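Local coordinates for protein KLLA0C04147p (Kluyveromyces lactis, PDB 5H2D) that binds ergosterol in its oxysterol-binding-protein-related domain and probably transfers sterols between membranes, at residues H231-A243 / Y252-G264. Numbering follows the deposited sequence.
Sequences HNTGDYCMIHFKA and YEVKGEVYNAKGG
Tyr236 and Tyr259 form a hydrogen-bonded antiparallel pair, with Tyr259 N to Tyr236 O at 2.8 Å, and their rings lie on the same face. Tyr236 carries CG between its backbone N and carbonyl carbon (chi1 59°), which swings the ring across the neighbouring strand until Tyr259 CB sits over its face, 3.8 Å from the ring centroid. The ring planes are 18° apart but slid, so overlap is slight. Tyr236 OH reaches Gly263 CA (3.5 Å) in the turn Asn260-Gly263. With an alanine at Tyr236, Tyr259 CB would probably lose its aromatic cover and a gap would open beside Gly263.

Further along this face, His240 NE2 donates to the syn lone pair of Glu257 OE1 (2.8 Å, 163° at the hydrogen). The carboxylate reaches the imidazole edge because Glu257 bends at chi2; Asp225 OD1 is hydrogen-bonded to His240 ND1, so carboxylates hold both ring nitrogens and restrain the ring's rotation.

On the reverse face, Val254 CG2 stands almost straight above the Phe241 ring centre and meets Ile239 CG2 at 3.7 Å. Helix 95-108 packs against Cys237 and Ile239 there. Hydrogen-bonded and non-hydrogen-bonded pairs alternate, defining an antiparallel beta hairpin of the OSBP-related sterol-binding domain.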
ATOM      1  N   HIS A 231      19.500   1.437   7.835  1.00 18.35           N
ATOM      2  CA  HIS A 231      20.042   2.139   8.991  1.00 21.02           C
ATOM      3  C   HIS A 231      21.101   1.333   9.719  1.00 22.45           C
ATOM      4  O   HIS A 231      21.821   1.893  10.553  1.00 29.76           O
ATOM      5  CB  HIS A 231      18.921   2.511   9.954  1.00 23.43           C
ATOM      6  CG  HIS A 231      17.994   3.548   9.410  1.00 20.65           C
ATOM      7  ND1 HIS A 231      18.138   4.894   9.673  1.00 23.11           N
ATOM      8  CD2 HIS A 231      16.916   3.436   8.598  1.00 19.87           C
ATOM      9  CE1 HIS A 231      17.181   5.566   9.055  1.00 24.25           C
ATOM     10  NE2 HIS A 231      16.426   4.703   8.397  1.00 19.79           N
ATOM     11  N   ASN A 232      21.218   0.047   9.421  1.00 24.35           N
ATOM     12  CA  ASN A 232      22.161  -0.799  10.126  1.00 26.11           C
ATOM     13  C   ASN A 232      23.498  -0.943   9.409  1.00 30.35           C
ATOM     14  O   ASN A 232      24.521  -1.100  10.085  1.00 28.06           O
ATOM     15  CB  ASN A 232      21.540  -2.179  10.368  1.00 27.84           C
ATOM     16  CG  ASN A 232      20.364  -2.129  11.341  1.00 31.23           C
ATOM     17  OD1 ASN A 232      19.264  -1.683  10.996  1.00 26.92           O
ATOM     18  ND2 ASN A 232      20.592  -2.593  12.562  1.00 31.90           N
ATOM     19  N   THR A 233      23.547  -0.842   8.076  1.00 23.79           N
ATOM     20  CA  THR A 233      24.781  -1.271   7.391  1.00 26.33           C
ATOM     21  C   THR A 233      25.856  -0.238   6.936  1.00 33.51           C
ATOM     22  O   THR A 233      27.038  -0.549   7.076  1.00 42.37           O
ATOM     23  CB  THR A 233      24.438  -2.159   6.165  1.00 26.42           C
ATOM     24  OG1 THR A 233      23.457  -1.529   5.333  1.00 24.21           O
ATOM     25  CG2 THR A 233      23.934  -3.522   6.633  1.00 23.25           C
ATOM     26  N   GLY A 234      25.546   0.939   6.390  1.00 36.29           N
ATOM     27  CA  GLY A 234      24.243   1.397   5.962  1.00 24.31           C
ATOM     28  C   GLY A 234      24.267   1.685   4.455  1.00 24.20           C
ATOM     29  O   GLY A 234      24.611   2.776   3.978  1.00 23.76           O
ATOM     30  N   ASP A 235      23.927   0.650   3.705  1.00 24.26           N
ATOM     31  CA  ASP A 235      23.726   0.751   2.269  1.00 19.35           C
ATOM     32  C   ASP A 235      22.582   1.721   1.950  1.00 21.71           C
ATOM     33  O   ASP A 235      21.764   2.066   2.807  1.00 22.67           O
ATOM     34  CB  ASP A 235      23.424  -0.636   1.713  1.00 21.26           C
ATOM     35  CG  ASP A 235      24.392  -1.687   2.224  1.00 24.79           C
ATOM     36  OD1 ASP A 235      25.611  -1.447   2.128  1.00 26.20           O
ATOM     37  OD2 ASP A 235      23.947  -2.745   2.723  1.00 25.49           O
ATOM     38  N   TYR A 236      22.529   2.176   0.697  1.00 16.98           N
ATOM     39  CA  TYR A 236      21.435   3.051   0.294  1.00 19.93           C
ATOM     40  C   TYR A 236      21.163   2.879  -1.193  1.00 20.62           C
ATOM     41  O   TYR A 236      22.013   2.416  -1.955  1.00 20.56           O
ATOM     42  CB  TYR A 236      21.718   4.526   0.622  1.00 20.39           C
ATOM     43  CG  TYR A 236      22.968   5.087  -0.036  1.00 21.08           C
ATOM     44  CD1 TYR A 236      24.224   4.859   0.517  1.00 23.91           C
ATOM     45  CD2 TYR A 236      22.891   5.842  -1.197  1.00 23.65           C
ATOM     46  CE1 TYR A 236      25.375   5.365  -0.076  1.00 24.04           C
ATOM     47  CE2 TYR A 236      24.036   6.356  -1.793  1.00 24.89           C
ATOM     48  CZ  TYR A 236      25.271   6.108  -1.229  1.00 26.43           C
ATOM     49  OH  TYR A 236      26.411   6.614  -1.822  1.00 30.01           O
ATOM     50  N   CYS A 237      19.953   3.258  -1.597  1.00 19.20           N
ATOM     51  CA  CYS A 237      19.514   3.061  -2.972  1.00 17.20           C
ATOM     52  C   CYS A 237      18.766   4.299  -3.436  1.00 16.60           C
ATOM     53  O   CYS A 237      17.928   4.827  -2.704  1.00 18.11           O
ATOM     54  CB  CYS A 237      18.619   1.811  -3.086  1.00 16.26           C
ATOM     55  SG  CYS A 237      17.802   1.613  -4.686  1.00 18.02           S
ATOM     56  N   MET A 238      19.084   4.761  -4.643  1.00 17.39           N
ATOM     57  CA  MET A 238      18.386   5.861  -5.294  1.00 18.81           C
ATOM     58  C   MET A 238      17.503   5.296  -6.397  1.00 18.09           C
ATOM     59  O   MET A 238      17.981   4.525  -7.238  1.00 18.88           O
ATOM     60  CB  MET A 238      19.373   6.873  -5.889  1.00 23.91           C
ATOM     61  CG  MET A 238      20.448   7.360  -4.936  1.00 29.65           C
ATOM     62  SD  MET A 238      19.788   8.243  -3.518  1.00 35.73           S
ATOM     63  CE  MET A 238      18.659   9.393  -4.291  1.00 28.45           C
ATOM     64  N   ILE A 239      16.214   5.661  -6.381  1.00 17.30           N
ATOM     65  CA  ILE A 239      15.248   5.231  -7.383  1.00 17.57           C
ATOM     66  C   ILE A 239      14.676   6.446  -8.093  1.00 17.23           C
ATOM     67  O   ILE A 239      14.321   7.441  -7.454  1.00 18.48           O
ATOM     68  CB  ILE A 239      14.103   4.413  -6.759  1.00 16.63           C
ATOM     69  CG1 ILE A 239      14.679   3.328  -5.845  1.00 17.56           C
ATOM     70  CG2 ILE A 239      13.187   3.863  -7.871  1.00 19.55           C
ATOM     71  CD1 ILE A 239      13.614   2.434  -5.220  1.00 17.61           C
ATOM     72  N   HIS A 240      14.537   6.348  -9.410  1.00 17.89           N
ATOM     73  CA  HIS A 240      14.055   7.470 -10.208  1.00 19.96           C
ATOM     74  C   HIS A 240      12.858   7.013 -11.030  1.00 19.06           C
ATOM     75  O   HIS A 240      13.019   6.243 -11.981  1.00 20.11           O
ATOM     76  CB  HIS A 240      15.175   8.015 -11.098  1.00 21.39           C
ATOM     77  CG  HIS A 240      16.515   8.002 -10.430  1.00 23.26           C
ATOM     78  ND1 HIS A 240      16.954   9.030  -9.622  1.00 26.93           N
ATOM     79  CD2 HIS A 240      17.495   7.066 -10.412  1.00 25.19           C
ATOM     80  CE1 HIS A 240      18.154   8.738  -9.154  1.00 23.84           C
ATOM     81  NE2 HIS A 240      18.504   7.551  -9.612  1.00 25.48           N
ATOM     82  N   PHE A 241      11.659   7.460 -10.634  1.00 18.59           N
ATOM     83  CA  PHE A 241      10.448   7.312 -11.438  1.00 18.60           C
ATOM     84  C   PHE A 241      10.370   8.500 -12.382  1.00 20.02           C
ATOM     85  O   PHE A 241      10.197   9.643 -11.938  1.00 20.06           O
ATOM     86  CB  PHE A 241       9.193   7.267 -10.567  1.00 18.12           C
ATOM     87  CG  PHE A 241       9.044   6.014  -9.746  1.00 14.86           C
ATOM     88  CD1 PHE A 241       9.692   5.885  -8.528  1.00 15.94           C
ATOM     89  CD2 PHE A 241       8.194   5.003 -10.162  1.00 17.14           C
ATOM     90  CE1 PHE A 241       9.545   4.742  -7.753  1.00 18.72           C
ATOM     91  CE2 PHE A 241       8.025   3.855  -9.394  1.00 16.40           C
ATOM     92  CZ  PHE A 241       8.701   3.727  -8.184  1.00 18.69           C
ATOM     93  N   LYS A 242      10.477   8.238 -13.678  1.00 22.64           N
ATOM     94  CA  LYS A 242      10.443   9.320 -14.648  1.00 25.55           C
ATOM     95  C   LYS A 242       9.024   9.858 -14.791  1.00 30.50           C
ATOM     96  O   LYS A 242       8.056   9.094 -14.847  1.00 33.90           O
ATOM     97  CB  LYS A 242      10.985   8.828 -15.990  1.00 29.89           C
ATOM     98  CG  LYS A 242      10.833   9.812 -17.142  1.00 33.88           C
ATOM     99  CD  LYS A 242      12.123   9.948 -17.937  1.00 37.55           C
ATOM    100  CE  LYS A 242      12.879  11.207 -17.528  1.00 40.48           C
ATOM    101  NZ  LYS A 242      14.101  11.443 -18.347  1.00 39.83           N
ATOM    102  N   ALA A 243       8.902  11.183 -14.813  1.00 29.61           N
ATOM    103  CA  ALA A 243       7.610  11.830 -15.003  1.00 32.38           C
ATOM    104  C   ALA A 243       7.242  11.859 -16.481  1.00 36.36           C
ATOM    105  O   ALA A 243       8.109  11.908 -17.357  1.00 37.12           O
ATOM    106  CB  ALA A 243       7.634  13.253 -14.446  1.00 31.80           C
ATOM    107  N   TYR A 252       6.937   4.691 -18.994  1.00 35.94           N
ATOM    108  CA  TYR A 252       6.711   4.136 -17.664  1.00 27.16           C
ATOM    109  C   TYR A 252       8.035   3.797 -16.991  1.00 22.06           C
ATOM    110  O   TYR A 252       8.153   2.821 -16.257  1.00 17.88           O
ATOM    111  CB  TYR A 252       5.810   2.909 -17.763  1.00 25.11           C
ATOM    112  CG  TYR A 252       4.367   3.261 -18.053  1.00 26.32           C
ATOM    113  CD1 TYR A 252       3.970   3.720 -19.305  1.00 31.95           C
ATOM    114  CD2 TYR A 252       3.403   3.147 -17.068  1.00 22.13           C
ATOM    115  CE1 TYR A 252       2.647   4.048 -19.560  1.00 31.96           C
ATOM    116  CE2 TYR A 252       2.096   3.469 -17.312  1.00 23.80           C
ATOM    117  CZ  TYR A 252       1.715   3.918 -18.553  1.00 25.29           C
ATOM    118  OH  TYR A 252       0.389   4.235 -18.768  1.00 24.86           O
ATOM    119  N   GLU A 253       9.055   4.610 -17.238  1.00 24.42           N
ATOM    120  CA  GLU A 253      10.418   4.197 -16.944  1.00 23.97           C
ATOM    121  C   GLU A 253      10.767   4.367 -15.473  1.00 19.54           C
ATOM    122  O   GLU A 253      10.392   5.353 -14.827  1.00 20.56           O
ATOM    123  CB  GLU A 253      11.395   4.983 -17.812  1.00 29.06           C
ATOM    124  CG  GLU A 253      11.130   4.783 -19.293  1.00 37.57           C
ATOM    125  CD  GLU A 253      12.028   5.626 -20.166  1.00 46.36           C
ATOM    126  OE1 GLU A 253      13.055   6.122 -19.651  1.00 46.48           O
ATOM    127  OE2 GLU A 253      11.700   5.793 -21.362  1.00 48.32           O
ATOM    128  N   VAL A 254      11.486   3.385 -14.946  1.00 17.79           N
ATOM    129  CA  VAL A 254      12.046   3.463 -13.605  1.00 18.80           C
ATOM    130  C   VAL A 254      13.456   2.890 -13.661  1.00 18.99           C
ATOM    131  O   VAL A 254      13.718   1.937 -14.402  1.00 19.25           O
ATOM    132  CB  VAL A 254      11.164   2.727 -12.571  1.00 17.56           C
ATOM    133  CG1 VAL A 254      11.074   1.243 -12.897  1.00 17.76           C
ATOM    134  CG2 VAL A 254      11.669   2.977 -11.144  1.00 17.28           C
ATOM    135  N   LYS A 255      14.371   3.508 -12.917  1.00 18.12           N
ATOM    136  CA  LYS A 255      15.752   3.053 -12.817  1.00 20.74           C
ATOM    137  C   LYS A 255      16.225   3.285 -11.393  1.00 20.60           C
ATOM    138  O   LYS A 255      15.732   4.178 -10.705  1.00 20.45           O
ATOM    139  CB  LYS A 255      16.717   3.794 -13.765  1.00 25.35           C
ATOM    140  CG  LYS A 255      16.104   4.377 -15.018  1.00 33.48           C
ATOM    141  CD  LYS A 255      17.183   5.031 -15.892  1.00 30.67           C
ATOM    142  CE  LYS A 255      17.964   6.088 -15.129  1.00 36.22           C
ATOM    143  NZ  LYS A 255      17.139   7.293 -14.819  1.00 41.16           N
ATOM    144  N   GLY A 256      17.198   2.490 -10.960  1.00 16.58           N
ATOM    145  CA  GLY A 256      17.745   2.671  -9.630  1.00 18.13           C
ATOM    146  C   GLY A 256      19.183   2.212  -9.562  1.00 19.05           C
ATOM    147  O   GLY A 256      19.662   1.465 -10.421  1.00 22.32           O
ATOM    148  N   GLU A 257      19.866   2.673  -8.515  1.00 19.70           N
ATOM    149  CA  GLU A 257      21.255   2.322  -8.247  1.00 17.58           C
ATOM    150  C   GLU A 257      21.395   1.985  -6.771  1.00 16.41           C
ATOM    151  O   GLU A 257      20.887   2.727  -5.925  1.00 18.37           O
ATOM    152  CB  GLU A 257      22.196   3.476  -8.618  1.00 21.72           C
ATOM    153  CG  GLU A 257      22.024   4.001 -10.037  1.00 21.69           C
ATOM    154  CD  GLU A 257      20.864   4.983 -10.183  1.00 26.00           C
ATOM    155  OE1 GLU A 257      20.646   5.819  -9.271  1.00 25.21           O
ATOM    156  OE2 GLU A 257      20.163   4.914 -11.217  1.00 25.23           O
ATOM    157  N   VAL A 258      22.087   0.886  -6.465  1.00 18.29           N
ATOM    158  CA  VAL A 258      22.283   0.400  -5.101  1.00 17.72           C
ATOM    159  C   VAL A 258      23.748   0.581  -4.726  1.00 21.51           C
ATOM    160  O   VAL A 258      24.641   0.084  -5.425  1.00 20.12           O
ATOM    161  CB  VAL A 258      21.876  -1.076  -4.959  1.00 18.54           C
ATOM    162  CG1 VAL A 258      22.020  -1.529  -3.517  1.00 18.87           C
ATOM    163  CG2 VAL A 258      20.448  -1.295  -5.447  1.00 19.49           C
ATOM    164  N   TYR A 259      23.989   1.256  -3.606  1.00 20.03           N
ATOM    165  CA  TYR A 259      25.339   1.554  -3.145  1.00 22.33           C
ATOM    166  C   TYR A 259      25.611   0.897  -1.801  1.00 24.35           C
ATOM    167  O   TYR A 259      24.718   0.806  -0.949  1.00 21.79           O
ATOM    168  CB  TYR A 259      25.547   3.059  -3.016  1.00 21.41           C
ATOM    169  CG  TYR A 259      25.342   3.821  -4.299  1.00 25.43           C
ATOM    170  CD1 TYR A 259      26.400   4.045  -5.177  1.00 23.47           C
ATOM    171  CD2 TYR A 259      24.091   4.338  -4.629  1.00 24.84           C
ATOM    172  CE1 TYR A 259      26.218   4.749  -6.345  1.00 24.21           C
ATOM    173  CE2 TYR A 259      23.899   5.048  -5.797  1.00 23.72           C
ATOM    174  CZ  TYR A 259      24.966   5.257  -6.652  1.00 24.29           C
ATOM    175  OH  TYR A 259      24.763   5.959  -7.818  1.00 26.79           O
ATOM    176  N   ASN A 260      26.855   0.458  -1.603  1.00 23.25           N
ATOM    177  CA  ASN A 260      27.292   0.068  -0.273  1.00 26.19           C
ATOM    178  C   ASN A 260      27.593   1.323   0.548  1.00 21.51           C
ATOM    179  O   ASN A 260      27.489   2.453   0.071  1.00 23.14           O
ATOM    180  CB  ASN A 260      28.485  -0.889  -0.353  1.00 28.37           C
ATOM    181  CG  ASN A 260      29.726  -0.254  -0.970  1.00 24.93           C
ATOM    182  OD1 ASN A 260      30.079   0.875  -0.665  1.00 24.90           O
ATOM    183  ND2 ASN A 260      30.393  -1.001  -1.842  1.00 27.36           N
ATOM    184  N   ALA A 261      27.952   1.124   1.818  1.00 24.84           N
ATOM    185  CA  ALA A 261      28.086   2.250   2.738  1.00 27.05           C
ATOM    186  C   ALA A 261      29.232   3.187   2.367  1.00 32.13           C
ATOM    187  O   ALA A 261      29.223   4.351   2.778  1.00 30.45           O
ATOM    188  CB  ALA A 261      28.278   1.734   4.167  1.00 25.64           C
ATOM    189  N   LYS A 262      30.219   2.713   1.610  1.00 29.20           N
ATOM    190  CA  LYS A 262      31.308   3.567   1.156  1.00 34.07           C
ATOM    191  C   LYS A 262      31.016   4.216  -0.192  1.00 32.55           C
ATOM    192  O   LYS A 262      31.928   4.769  -0.816  1.00 29.25           O
ATOM    193  CB  LYS A 262      32.615   2.768   1.089  1.00 32.25           C
ATOM    194  CG  LYS A 262      33.054   2.213   2.434  1.00 38.14           C
ATOM    195  CD  LYS A 262      33.037   3.307   3.498  1.00 39.28           C
ATOM    196  CE  LYS A 262      33.285   2.750   4.897  1.00 46.07           C
ATOM    197  NZ  LYS A 262      34.664   2.215   5.066  1.00 48.75           N
ATOM    198  N   GLY A 263      29.769   4.175  -0.651  1.00 28.21           N
ATOM    199  CA  GLY A 263      29.432   4.791  -1.913  1.00 25.76           C
ATOM    200  C   GLY A 263      29.820   3.994  -3.133  1.00 20.02           C
ATOM    201  O   GLY A 263      29.734   4.521  -4.246  1.00 28.06           O
ATOM    202  N   GLY A 264      30.244   2.752  -2.963  1.00 25.09           N
ATOM    203  CA  GLY A 264      30.509   1.896  -4.098  1.00 26.16           C
ATOM    204  C   GLY A 264      29.235   1.391  -4.739  1.00 26.10           C
ATOM    205  O   GLY A 264      28.390   0.798  -4.061  1.00 25.69           O
TER
HETATM  206  O   HOH W   1      27.954  -1.965   3.037  1.00 35.78           O
HETATM  207  O   HOH W   2      13.688   7.141 -14.726  1.00 32.66           O